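Local coordinates for protein pyrroline carboxylate reductase (Plasmodium falciparum, PDB 2RCY) that binds NADP and probably catalyses the reduction of 1-pyrroline-5-carboxylate to proline, the last step of proline biosynthesis, at residues A24-I29 with F145-I150; W111-T116 with I161-S166; F125-N130 with Y140-F145. All coordinates share one frame; numbering follows the deposited sequence.

Contact 1: residues A24-I29 with F145-I150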
loop_
_atom_site.group_PDB
_atom_site.type_symbol
_atom_site.label_atom_id
_atom_site.label_comp_id
_atom_site.label_asym_id
_atom_site.label_seq_id
_atom_site.Cartn_x
_atom_site.Cartn_y
_atom_site.Cartn_z
ATOM N N ALA A 24 27.272 -15.946 38.066
ATOM C CA ALA A 24 27.149 -16.267 39.490
ATOM C C ALA A 24 26.526 -17.644 39.729
ATOM O O ALA A 24 26.976 -18.391 40.602
ATOM C CB ALA A 24 26.351 -15.189 40.214
ATOM N N ASN A 25 25.499 -17.970 38.947
ATOM C CA ASN A 25 24.818 -19.261 39.043
ATOM C C ASN A 25 25.607 -20.399 38.399
ATOM O O ASN A 25 25.398 -21.572 38.723
ATOM C CB ASN A 25 23.413 -19.177 38.435
ATOM C CG ASN A 25 22.479 -18.273 39.229
ATOM O OD1 ASN A 25 22.773 -17.890 40.364
ATOM N ND2 ASN A 25 21.344 -17.929 38.631
ATOM N N ALA A 26 26.512 -20.044 37.490
ATOM C CA ALA A 26 27.344 -21.018 36.785
ATOM C C ALA A 26 28.466 -21.573 37.666
ATOM O O ALA A 26 29.009 -22.646 37.385
ATOM C CB ALA A 26 27.916 -20.400 35.523
ATOM N N ASN A 27 28.798 -20.834 38.725
ATOM C CA ASN A 27 29.858 -21.196 39.673
ATOM C C ASN A 27 31.187 -21.597 39.024
ATOM O O ASN A 27 31.563 -22.774 39.002
ATOM C CB ASN A 27 29.376 -22.258 40.675
ATOM C CG ASN A 27 28.450 -21.684 41.733
ATOM O OD1 ASN A 27 27.308 -21.319 41.447
ATOM N ND2 ASN A 27 28.938 -21.607 42.967
ATOM N N ILE A 28 31.873 -20.598 38.478
ATOM C CA ILE A 28 33.229 -20.753 37.951
ATOM C C ILE A 28 34.173 -19.820 38.708
ATOM O O ILE A 28 35.383 -20.051 38.770
ATOM C CB ILE A 28 33.306 -20.468 36.430
ATOM C CG1 ILE A 28 32.484 -19.225 36.062
ATOM C CG2 ILE A 28 32.835 -21.683 35.639
ATOM C CD1 ILE A 28 32.913 -18.553 34.777
ATOM N N ILE A 29 33.596 -18.761 39.272
ATOM C CA ILE A 29 34.316 -17.803 40.103
ATOM C C ILE A 29 33.581 -17.675 41.438
ATOM O O ILE A 29 32.348 -17.673 41.474
ATOM C CB ILE A 29 34.423 -16.411 39.423
ATOM C CG1 ILE A 29 34.919 -16.543 37.977
ATOM C CG2 ILE A 29 35.343 -15.490 40.222
ATOM C CD1 ILE A 29 34.655 -15.328 37.105
ATOM N N PHE A 145 31.946 -17.101 29.475
ATOM C CA PHE A 145 30.689 -17.042 28.735
ATOM C C PHE A 145 30.151 -18.410 28.301
ATOM O O PHE A 145 28.945 -18.567 28.112
ATOM C CB PHE A 145 30.801 -16.062 27.560
ATOM C CG PHE A 145 31.148 -14.655 27.980
ATOM C CD1 PHE A 145 30.214 -13.854 28.631
ATOM C CD2 PHE A 145 32.414 -14.133 27.735
ATOM C CE1 PHE A 145 30.535 -12.557 29.026
ATOM C CE2 PHE A 145 32.743 -12.836 28.125
ATOM C CZ PHE A 145 31.800 -12.048 28.772
ATOM N N ASN A 146 31.038 -19.395 28.157
ATOM C CA ASN A 146 30.613 -20.779 27.905
ATOM C C ASN A 146 29.997 -21.450 29.134
ATOM O O ASN A 146 29.362 -22.501 29.021
ATOM C CB ASN A 146 31.760 -21.633 27.353
ATOM C CG ASN A 146 31.875 -21.561 25.836
ATOM O OD1 ASN A 146 30.872 -21.510 25.120
ATOM N ND2 ASN A 146 33.108 -21.573 25.340
ATOM N N SER A 147 30.190 -20.835 30.300
ATOM C CA SER A 147 29.595 -21.316 31.546
ATOM C C SER A 147 28.105 -20.975 31.631
ATOM O O SER A 147 27.346 -21.651 32.330
ATOM C CB SER A 147 30.341 -20.746 32.757
ATOM O OG SER A 147 30.034 -19.378 32.960
ATOM N N CYS A 148 27.699 -19.925 30.919
ATOM C CA CYS A 148 26.302 -19.489 30.896
ATOM C C CYS A 148 25.760 -19.311 29.470
ATOM O O CYS A 148 24.826 -18.537 29.243
ATOM C CB CYS A 148 26.127 -18.203 31.713
ATOM S SG CYS A 148 27.076 -16.784 31.115
ATOM N N GLY A 149 26.344 -20.038 28.519
ATOM C CA GLY A 149 25.889 -20.004 27.133
ATOM C C GLY A 149 26.893 -20.528 26.125
ATOM O O GLY A 149 27.748 -21.348 26.457
ATOM N N ILE A 150 26.773 -20.058 24.884
ATOM C CA ILE A 150 27.671 -20.457 23.798
ATOM C C ILE A 150 28.314 -19.221 23.169
ATOM O O ILE A 150 27.618 -18.314 22.712
ATOM C CB ILE A 150 26.934 -21.303 22.718
ATOM C CG1 ILE A 150 26.450 -22.630 23.315
ATOM C CG2 ILE A 150 27.837 -21.556 21.502
ATOM C CD1 ILE A 150 25.450 -23.386 22.452
#
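The C-terminal end of helix 14-26, in the NADP-binding Rossmann domain, meets the turn between helix 135-146 and strand 149-153, where Ala26 and Ile28 close on Ser147. The methyl CB of Ala26 lies 3.5 Å from Ser147 OG and 3.7 Å from Ser147 CB. It also comes within 3.5 Å of the carbonyl O of Ser147. Asn27, with positive phi (49°), takes the chain out of the helix. Ile28 follows it and turns its side chain to the same serine. Its chi1 of 43° sets CG1 between the backbone N and the carbonyl carbon. The CD1 methyl then reaches to 3.5 Å from Ser147 OG, while the other branch, CG2, lies 3.9 Å from Ser147 CB. Helix 14-26 is the first helix of the Rossmann fold. It starts at the glycine-rich turn, where Gln14 and Met15 bind NADP, so this contact lies at its far end, away from the cofactor. No hydrogen bond crosses between the segments. Ser147 OG is instead hydrogen-bonded to Ile144 O, one turn back. Cys148 N makes a weak bond to Phe145 O within the turn. The Cys148 side chain packs on Ile23, which Ile28 also touches.

Contact 2: residues W111-T116 with I161-S166. With NAP (NADP nicotinamide-adenine-dinucleotide phosphate), chain G.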
loop_
_atom_site.group_PDB
_atom_site.type_symbol
_atom_site.label_atom_id
_atom_site.label_comp_id
_atom_site.label_asym_id
_atom_site.label_seq_id
_atom_site.Cartn_x
_atom_site.Cartn_y
_atom_site.Cartn_z
ATOM N N TRP A 111 35.740 -6.990 22.870
ATOM C CA TRP A 111 34.354 -6.560 22.702
ATOM C C TRP A 111 33.414 -7.759 22.583
ATOM O O TRP A 111 33.373 -8.431 21.552
ATOM C CB TRP A 111 34.234 -5.620 21.494
ATOM C CG TRP A 111 32.845 -5.102 21.210
ATOM C CD1 TRP A 111 31.836 -4.900 22.109
ATOM C CD2 TRP A 111 32.336 -4.685 19.938
ATOM N NE1 TRP A 111 30.724 -4.405 21.473
ATOM C CE2 TRP A 111 31.003 -4.260 20.141
ATOM C CE3 TRP A 111 32.871 -4.640 18.643
ATOM C CZ2 TRP A 111 30.199 -3.792 19.096
ATOM C CZ3 TRP A 111 32.070 -4.174 17.606
ATOM C CH2 TRP A 111 30.750 -3.757 17.840
ATOM N N VAL A 112 32.666 -8.012 23.654
ATOM C CA VAL A 112 31.752 -9.150 23.729
ATOM C C VAL A 112 30.305 -8.680 23.580
ATOM O O VAL A 112 29.898 -7.693 24.195
ATOM C CB VAL A 112 31.917 -9.921 25.070
ATOM C CG1 VAL A 112 31.033 -11.166 25.104
ATOM C CG2 VAL A 112 33.374 -10.303 25.300
HETATM N N MSE A 113 29.538 -9.390 22.756
HETATM C CA MSE A 113 28.122 -9.094 22.577
HETATM C C MSE A 113 27.247 -10.228 23.120
HETATM O O MSE A 113 27.142 -11.285 22.496
HETATM C CB MSE A 113 27.810 -8.792 21.107
HETATM C CG MSE A 113 26.388 -8.315 20.831
HETATM SE SE MSE A 113 25.782 -6.864 21.992
HETATM C CE MSE A 113 27.225 -5.579 21.710
ATOM N N PRO A 114 26.634 -10.010 24.299
ATOM C CA PRO A 114 25.775 -10.987 24.960
ATOM C C PRO A 114 24.284 -10.800 24.676
ATOM O O PRO A 114 23.896 -9.883 23.949
ATOM C CB PRO A 114 26.050 -10.712 26.437
ATOM C CG PRO A 114 26.344 -9.229 26.493
ATOM C CD PRO A 114 26.767 -8.784 25.110
ATOM N N ASN A 115 23.465 -11.684 25.243
ATOM C CA ASN A 115 22.019 -11.477 25.320
ATOM C C ASN A 115 21.461 -11.912 26.680
ATOM O O ASN A 115 22.127 -12.641 27.414
ATOM C CB ASN A 115 21.278 -12.138 24.144
ATOM C CG ASN A 115 21.502 -13.642 24.057
ATOM O OD1 ASN A 115 21.948 -14.280 25.009
ATOM N ND2 ASN A 115 21.176 -14.213 22.905
ATOM N N THR A 116 20.248 -11.464 27.008
ATOM C CA THR A 116 19.646 -11.716 28.329
ATOM C C THR A 116 19.443 -13.194 28.726
ATOM O O THR A 116 19.519 -13.510 29.915
ATOM C CB THR A 116 18.322 -10.930 28.545
ATOM O OG1 THR A 116 17.386 -11.248 27.509
ATOM C CG2 THR A 116 18.580 -9.427 28.563
ATOM N N ILE A 161 26.146 -7.087 12.546
ATOM C CA ILE A 161 25.087 -8.017 12.138
ATOM C C ILE A 161 24.830 -9.089 13.209
ATOM O O ILE A 161 23.684 -9.483 13.439
ATOM C CB ILE A 161 25.348 -8.645 10.721
ATOM C CG1 ILE A 161 24.257 -9.656 10.339
ATOM C CG2 ILE A 161 26.729 -9.286 10.631
ATOM C CD1 ILE A 161 22.885 -9.052 10.150
ATOM N N ALA A 162 25.898 -9.538 13.866
ATOM C CA ALA A 162 25.789 -10.521 14.942
ATOM C C ALA A 162 25.026 -9.962 16.144
ATOM O O ALA A 162 24.255 -10.679 16.777
ATOM C CB ALA A 162 27.162 -11.006 15.355
ATOM N N THR A 163 25.248 -8.682 16.442
ATOM C CA THR A 163 24.503 -7.963 17.478
ATOM C C THR A 163 23.013 -7.931 17.136
ATOM O O THR A 163 22.167 -8.174 17.995
ATOM C CB THR A 163 25.026 -6.513 17.646
ATOM O OG1 THR A 163 26.436 -6.534 17.904
ATOM C CG2 THR A 163 24.316 -5.794 18.787
ATOM N N ALA A 164 22.713 -7.647 15.871
ATOM C CA ALA A 164 21.340 -7.573 15.371
ATOM C C ALA A 164 20.588 -8.900 15.481
ATOM O O ALA A 164 19.374 -8.912 15.677
ATOM C CB ALA A 164 21.335 -7.077 13.936
ATOM N N ILE A 165 21.314 -10.008 15.353
ATOM C CA ILE A 165 20.733 -11.350 15.437
ATOM C C ILE A 165 20.800 -11.916 16.858
ATOM O O ILE A 165 19.780 -12.305 17.424
ATOM C CB ILE A 165 21.419 -12.329 14.446
ATOM C CG1 ILE A 165 21.040 -11.978 13.006
ATOM C CG2 ILE A 165 21.054 -13.788 14.758
ATOM C CD1 ILE A 165 21.918 -12.627 11.965
ATOM N N SER A 166 22.005 -11.958 17.421
ATOM C CA SER A 166 22.231 -12.591 18.716
ATOM C C SER A 166 21.885 -11.674 19.889
ATOM O O SER A 166 21.211 -12.096 20.826
ATOM C CB SER A 166 23.674 -13.091 18.815
ATOM O OG SER A 166 23.968 -13.567 20.114
HETATM P PA NAP G . 20.270 -0.077 31.379
HETATM O O1A NAP G . 19.264 -1.074 31.897
HETATM O O2A NAP G . 19.895 1.384 31.311
HETATM O O5B NAP G . 21.628 -0.257 32.224
HETATM C C5B NAP G . 22.509 0.825 32.516
HETATM C C4B NAP G . 22.880 0.740 33.991
HETATM O O4B NAP G . 24.100 1.438 34.251
HETATM C C3B NAP G . 21.808 1.362 34.873
HETATM O O3B NAP G . 21.286 0.366 35.758
HETATM C C2B NAP G . 22.502 2.465 35.652
HETATM O O2B NAP G . 22.144 2.449 37.033
HETATM C C1B NAP G . 23.986 2.171 35.473
HETATM N N9A NAP G . 24.832 3.394 35.409
HETATM C C8A NAP G . 24.457 4.624 35.021
HETATM N N7A NAP G . 25.517 5.459 35.102
HETATM C C5A NAP G . 26.568 4.739 35.541
HETATM C C6A NAP G . 27.898 5.047 35.812
HETATM N N6A NAP G . 28.362 6.307 35.636
HETATM N N1A NAP G . 28.726 4.073 36.254
HETATM C C2A NAP G . 28.282 2.818 36.435
HETATM N N3A NAP G . 27.004 2.497 36.181
HETATM C C4A NAP G . 26.130 3.437 35.732
HETATM O O3 NAP G . 20.748 -0.537 29.913
HETATM P PN NAP G . 21.062 -2.078 29.567
HETATM O O1N NAP G . 19.921 -2.607 28.735
HETATM O O2N NAP G . 21.476 -2.800 30.827
HETATM O O5D NAP G . 22.333 -1.972 28.591
HETATM C C5D NAP G . 23.641 -1.665 29.066
HETATM C C4D NAP G . 24.651 -2.000 27.973
HETATM O O4D NAP G . 24.548 -3.380 27.615
HETATM C C3D NAP G . 24.420 -1.190 26.704
HETATM O O3D NAP G . 25.661 -0.599 26.311
HETATM C C2D NAP G . 23.946 -2.189 25.664
HETATM O O2D NAP G . 24.487 -1.922 24.366
HETATM C C1D NAP G . 24.454 -3.521 26.192
HETATM N N1N NAP G . 23.596 -4.654 25.826
HETATM C C2N NAP G . 22.340 -4.746 26.299
HETATM C C3N NAP G . 21.532 -5.829 25.957
HETATM C C7N NAP G . 20.136 -5.929 26.497
HETATM O O7N NAP G . 19.629 -4.957 27.252
HETATM N N7N NAP G . 19.447 -6.949 26.252
HETATM C C4N NAP G . 22.035 -6.820 25.115
HETATM C C5N NAP G . 23.336 -6.704 24.638
HETATM C C6N NAP G . 24.099 -5.600 25.015
HETATM P P2B NAP G . 20.794 3.147 37.579
HETATM O O1X NAP G . 21.027 3.250 39.069
HETATM O O2X NAP G . 20.727 4.478 36.865
HETATM O O3X NAP G . 19.695 2.183 37.201
HETATM O O HOH W 1 24.590 -11.667 21.669
#
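Met113, modelled as selenomethionine, extends its CG trans to the backbone N (chi1 -173°) and then bends at chi2 and chi3, which folds it against Thr163. The two side chains cross at about a right angle. Met113 CG is 3.4 Å from Thr163 OG1, and Met113 SE is 3.7 Å from Thr163 CG2. The hydroxyl of Thr163 is hydrogen-bonded to Met159 O, one turn back in its helix. Two residues on from Met113, a chi1 of 59° tucks CG of Asn115 in over its own backbone. This brings ND2 to the helix, where it donates to Ser166 O at 3.0 Å. The bond is bent, 145° at the hydrogen, and the donor is tilted from the carbonyl plane. The other amide atom, OD1, is bonded to Ser124 N, so both ends of the amide are held. Met113 ends strand 108-113, and the chain after it passes the nicotinamide of NADP at this end of the Rossmann sheet. Pro114 O lies 3.3 Å from C5N of the nicotinamide ring, and Met113 SE lies 3.6 Å from the same atom. Thr116 CG2 is 3.5 Å from N7N of the carboxamide. Helix 159-167 belongs to the dimerisation region, and Thr163 also packs on Ile229 of the second subunit. A water donates to Met113 O at 2.7 Å. It also lies close to Ser166 OG, at a distance short enough to leave that bond doubtful. The Ser166 hydroxyl is bonded to Ser124 OG.

Contact 3: residues F125-N130 with Y140-F145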
loop_
_atom_site.group_PDB
_atom_site.type_symbol
_atom_site.label_atom_id
_atom_site.label_comp_id
_atom_site.label_asym_id
_atom_site.label_seq_id
_atom_site.Cartn_x
_atom_site.Cartn_y
_atom_site.Cartn_z
ATOM N N PHE A 125 26.716 -15.532 22.628
ATOM C CA PHE A 125 27.775 -14.535 22.664
ATOM C C PHE A 125 28.609 -14.545 21.390
ATOM O O PHE A 125 28.866 -15.602 20.808
ATOM C CB PHE A 125 28.701 -14.759 23.866
ATOM C CG PHE A 125 27.985 -14.974 25.173
ATOM C CD1 PHE A 125 27.660 -16.260 25.600
ATOM C CD2 PHE A 125 27.664 -13.897 25.991
ATOM C CE1 PHE A 125 27.004 -16.465 26.813
ATOM C CE2 PHE A 125 27.011 -14.092 27.208
ATOM C CZ PHE A 125 26.683 -15.380 27.619
ATOM N N ILE A 126 29.012 -13.352 20.963
ATOM C CA ILE A 126 30.028 -13.178 19.923
ATOM C C ILE A 126 31.063 -12.171 20.407
ATOM O O ILE A 126 30.721 -11.213 21.106
ATOM C CB ILE A 126 29.443 -12.725 18.546
ATOM C CG1 ILE A 126 28.565 -11.462 18.671
ATOM C CG2 ILE A 126 28.749 -13.892 17.837
ATOM C CD1 ILE A 126 27.103 -11.692 19.056
ATOM N N TYR A 127 32.327 -12.390 20.052
ATOM C CA TYR A 127 33.388 -11.480 20.484
ATOM C C TYR A 127 34.532 -11.300 19.498
ATOM O O TYR A 127 34.781 -12.149 18.637
ATOM C CB TYR A 127 33.926 -11.872 21.873
ATOM C CG TYR A 127 35.027 -12.917 21.875
ATOM C CD1 TYR A 127 36.366 -12.544 21.981
ATOM C CD2 TYR A 127 34.727 -14.276 21.787
ATOM C CE1 TYR A 127 37.381 -13.499 21.991
ATOM C CE2 TYR A 127 35.732 -15.238 21.799
ATOM C CZ TYR A 127 37.055 -14.843 21.899
ATOM O OH TYR A 127 38.054 -15.793 21.909
ATOM N N CYS A 128 35.209 -10.166 19.640
ATOM C CA CYS A 128 36.442 -9.869 18.930
ATOM C C CYS A 128 37.355 -9.131 19.905
ATOM O O CYS A 128 36.887 -8.573 20.902
ATOM C CB CYS A 128 36.161 -9.013 17.693
ATOM S SG CYS A 128 35.342 -7.442 18.042
ATOM N N SER A 129 38.653 -9.135 19.622
ATOM C CA SER A 129 39.629 -8.533 20.523
ATOM C C SER A 129 40.726 -7.793 19.768
ATOM O O SER A 129 40.972 -8.062 18.590
ATOM C CB SER A 129 40.234 -9.605 21.431
ATOM O OG SER A 129 40.854 -10.627 20.672
ATOM N N ASN A 130 41.383 -6.860 20.454
ATOM C CA ASN A 130 42.462 -6.079 19.852
ATOM C C ASN A 130 43.792 -6.839 19.784
ATOM O O ASN A 130 43.837 -8.055 19.999
ATOM C CB ASN A 130 42.619 -4.717 20.555
ATOM C CG ASN A 130 43.161 -4.832 21.978
ATOM O OD1 ASN A 130 43.211 -5.914 22.562
ATOM N ND2 ASN A 130 43.563 -3.698 22.540
ATOM N N TYR A 140 40.236 -17.126 29.207
ATOM C CA TYR A 140 39.411 -16.568 30.278
ATOM C C TYR A 140 38.055 -16.092 29.761
ATOM O O TYR A 140 37.030 -16.316 30.405
ATOM C CB TYR A 140 40.137 -15.423 30.994
ATOM C CG TYR A 140 40.933 -15.851 32.208
ATOM C CD1 TYR A 140 40.329 -15.949 33.460
ATOM C CD2 TYR A 140 42.292 -16.148 32.111
ATOM C CE1 TYR A 140 41.052 -16.343 34.581
ATOM C CE2 TYR A 140 43.028 -16.539 33.230
ATOM C CZ TYR A 140 42.400 -16.634 34.461
ATOM O OH TYR A 140 43.119 -17.020 35.571
ATOM N N VAL A 141 38.064 -15.441 28.598
ATOM C CA VAL A 141 36.840 -14.950 27.960
ATOM C C VAL A 141 35.913 -16.111 27.589
ATOM O O VAL A 141 34.730 -16.092 27.927
ATOM C CB VAL A 141 37.152 -14.058 26.720
ATOM C CG1 VAL A 141 35.880 -13.723 25.941
ATOM C CG2 VAL A 141 37.858 -12.777 27.146
ATOM N N ASN A 142 36.464 -17.121 26.915
ATOM C CA ASN A 142 35.701 -18.307 26.521
ATOM C C ASN A 142 35.041 -19.047 27.684
ATOM O O ASN A 142 33.868 -19.410 27.599
ATOM C CB ASN A 142 36.568 -19.273 25.707
ATOM C CG ASN A 142 36.493 -19.011 24.215
ATOM O OD1 ASN A 142 36.855 -17.934 23.741
ATOM N ND2 ASN A 142 36.023 -20.001 23.466
ATOM N N ASP A 143 35.792 -19.257 28.763
ATOM C CA ASP A 143 35.302 -20.014 29.919
ATOM C C ASP A 143 34.229 -19.272 30.713
ATOM O O ASP A 143 33.339 -19.900 31.292
ATOM C CB ASP A 143 36.458 -20.401 30.846
ATOM C CG ASP A 143 37.484 -21.301 30.172
ATOM O OD1 ASP A 143 37.193 -21.864 29.094
ATOM O OD2 ASP A 143 38.592 -21.441 30.732
ATOM N N ILE A 144 34.328 -17.944 30.746
ATOM C CA ILE A 144 33.358 -17.104 31.454
ATOM C C ILE A 144 31.975 -17.170 30.804
ATOM O O ILE A 144 30.962 -17.300 31.495
ATOM C CB ILE A 144 33.847 -15.630 31.576
ATOM C CG1 ILE A 144 34.921 -15.516 32.663
ATOM C CG2 ILE A 144 32.686 -14.686 31.904
ATOM C CD1 ILE A 144 35.695 -14.204 32.661
ATOM N N PHE A 145 31.946 -17.101 29.475
ATOM C CA PHE A 145 30.689 -17.042 28.735
ATOM C C PHE A 145 30.151 -18.410 28.301
ATOM O O PHE A 145 28.945 -18.567 28.112
ATOM C CB PHE A 145 30.801 -16.062 27.560
ATOM C CG PHE A 145 31.148 -14.655 27.980
ATOM C CD1 PHE A 145 30.214 -13.854 28.631
ATOM C CD2 PHE A 145 32.414 -14.133 27.735
ATOM C CE1 PHE A 145 30.535 -12.557 29.026
ATOM C CE2 PHE A 145 32.743 -12.836 28.125
ATOM C CZ PHE A 145 31.800 -12.048 28.772
#
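Phe125 and Phe145 meet through an oblique aromatic pair, with ring centroids 4.9 Å apart and planes at 45°. With CG of Phe125 beside its backbone N, anti to the carbonyl carbon (chi1 -48°), the ring turns one face to the helix. Phe145 CB sits over the centre of that face, 3.8 Å from the centroid, in a CH-pi contact. Phe145 CD1 lies over the same face, 3.5 Å from Phe125 CE2. At another corner of the ring, Phe125 CE1 comes within 3.1 Å of the carbonyl O of Phe145. The Phe145 ring is also flanked within its own helix. Ile144 CG2 lies over one face, and Val141 CG1 is at the edge, in the ring plane. Strand 123-129 and helix 135-146 are the first two elements of a beta-alpha-beta unit completed by strand 149-153. Their short segments run nearly antiparallel, with axes 10.4 Å apart. Alternate strand residues, Phe125 and Tyr127, point to the helix, and Val141 and Phe145, one turn apart, receive them. The Tyr127 ring is folded over its own strand (chi1 86°). Val141 CG1 then stands almost on the ring normal, 4.1 Å from the Tyr127 centroid. This one methyl serves both Tyr127 and Phe145. The Asn142 side chain reaches the hydroxyl end of Tyr127, with its amide plane almost perpendicular to the ring. Ile151 of strand 149-153 packs against Phe125, Tyr127 and Phe145.

Contacts 1 and 3 share Phe145 and helix 135-146, and their centres are about 12 Å apart. The centre of contact 2 is about 12 Å from that of contact 3 and about 17 Å from that of contact 1. All three reach one mixed sheet, in which strands 108-113, 123-129 and 149-153 are adjacent. Along the chain, contact 3 is nested inside both other contacts, whereas the segments of contacts 1 and 2 alternate. Probable backbone bonds from Met113 N to Ile126 O and from Trp111 N to Cys128 O join contacts 2 and 3. The three contacts together run from the first Rossmann helix, through the last beta-alpha-beta unit, to the nicotinamide and the dimerisation region.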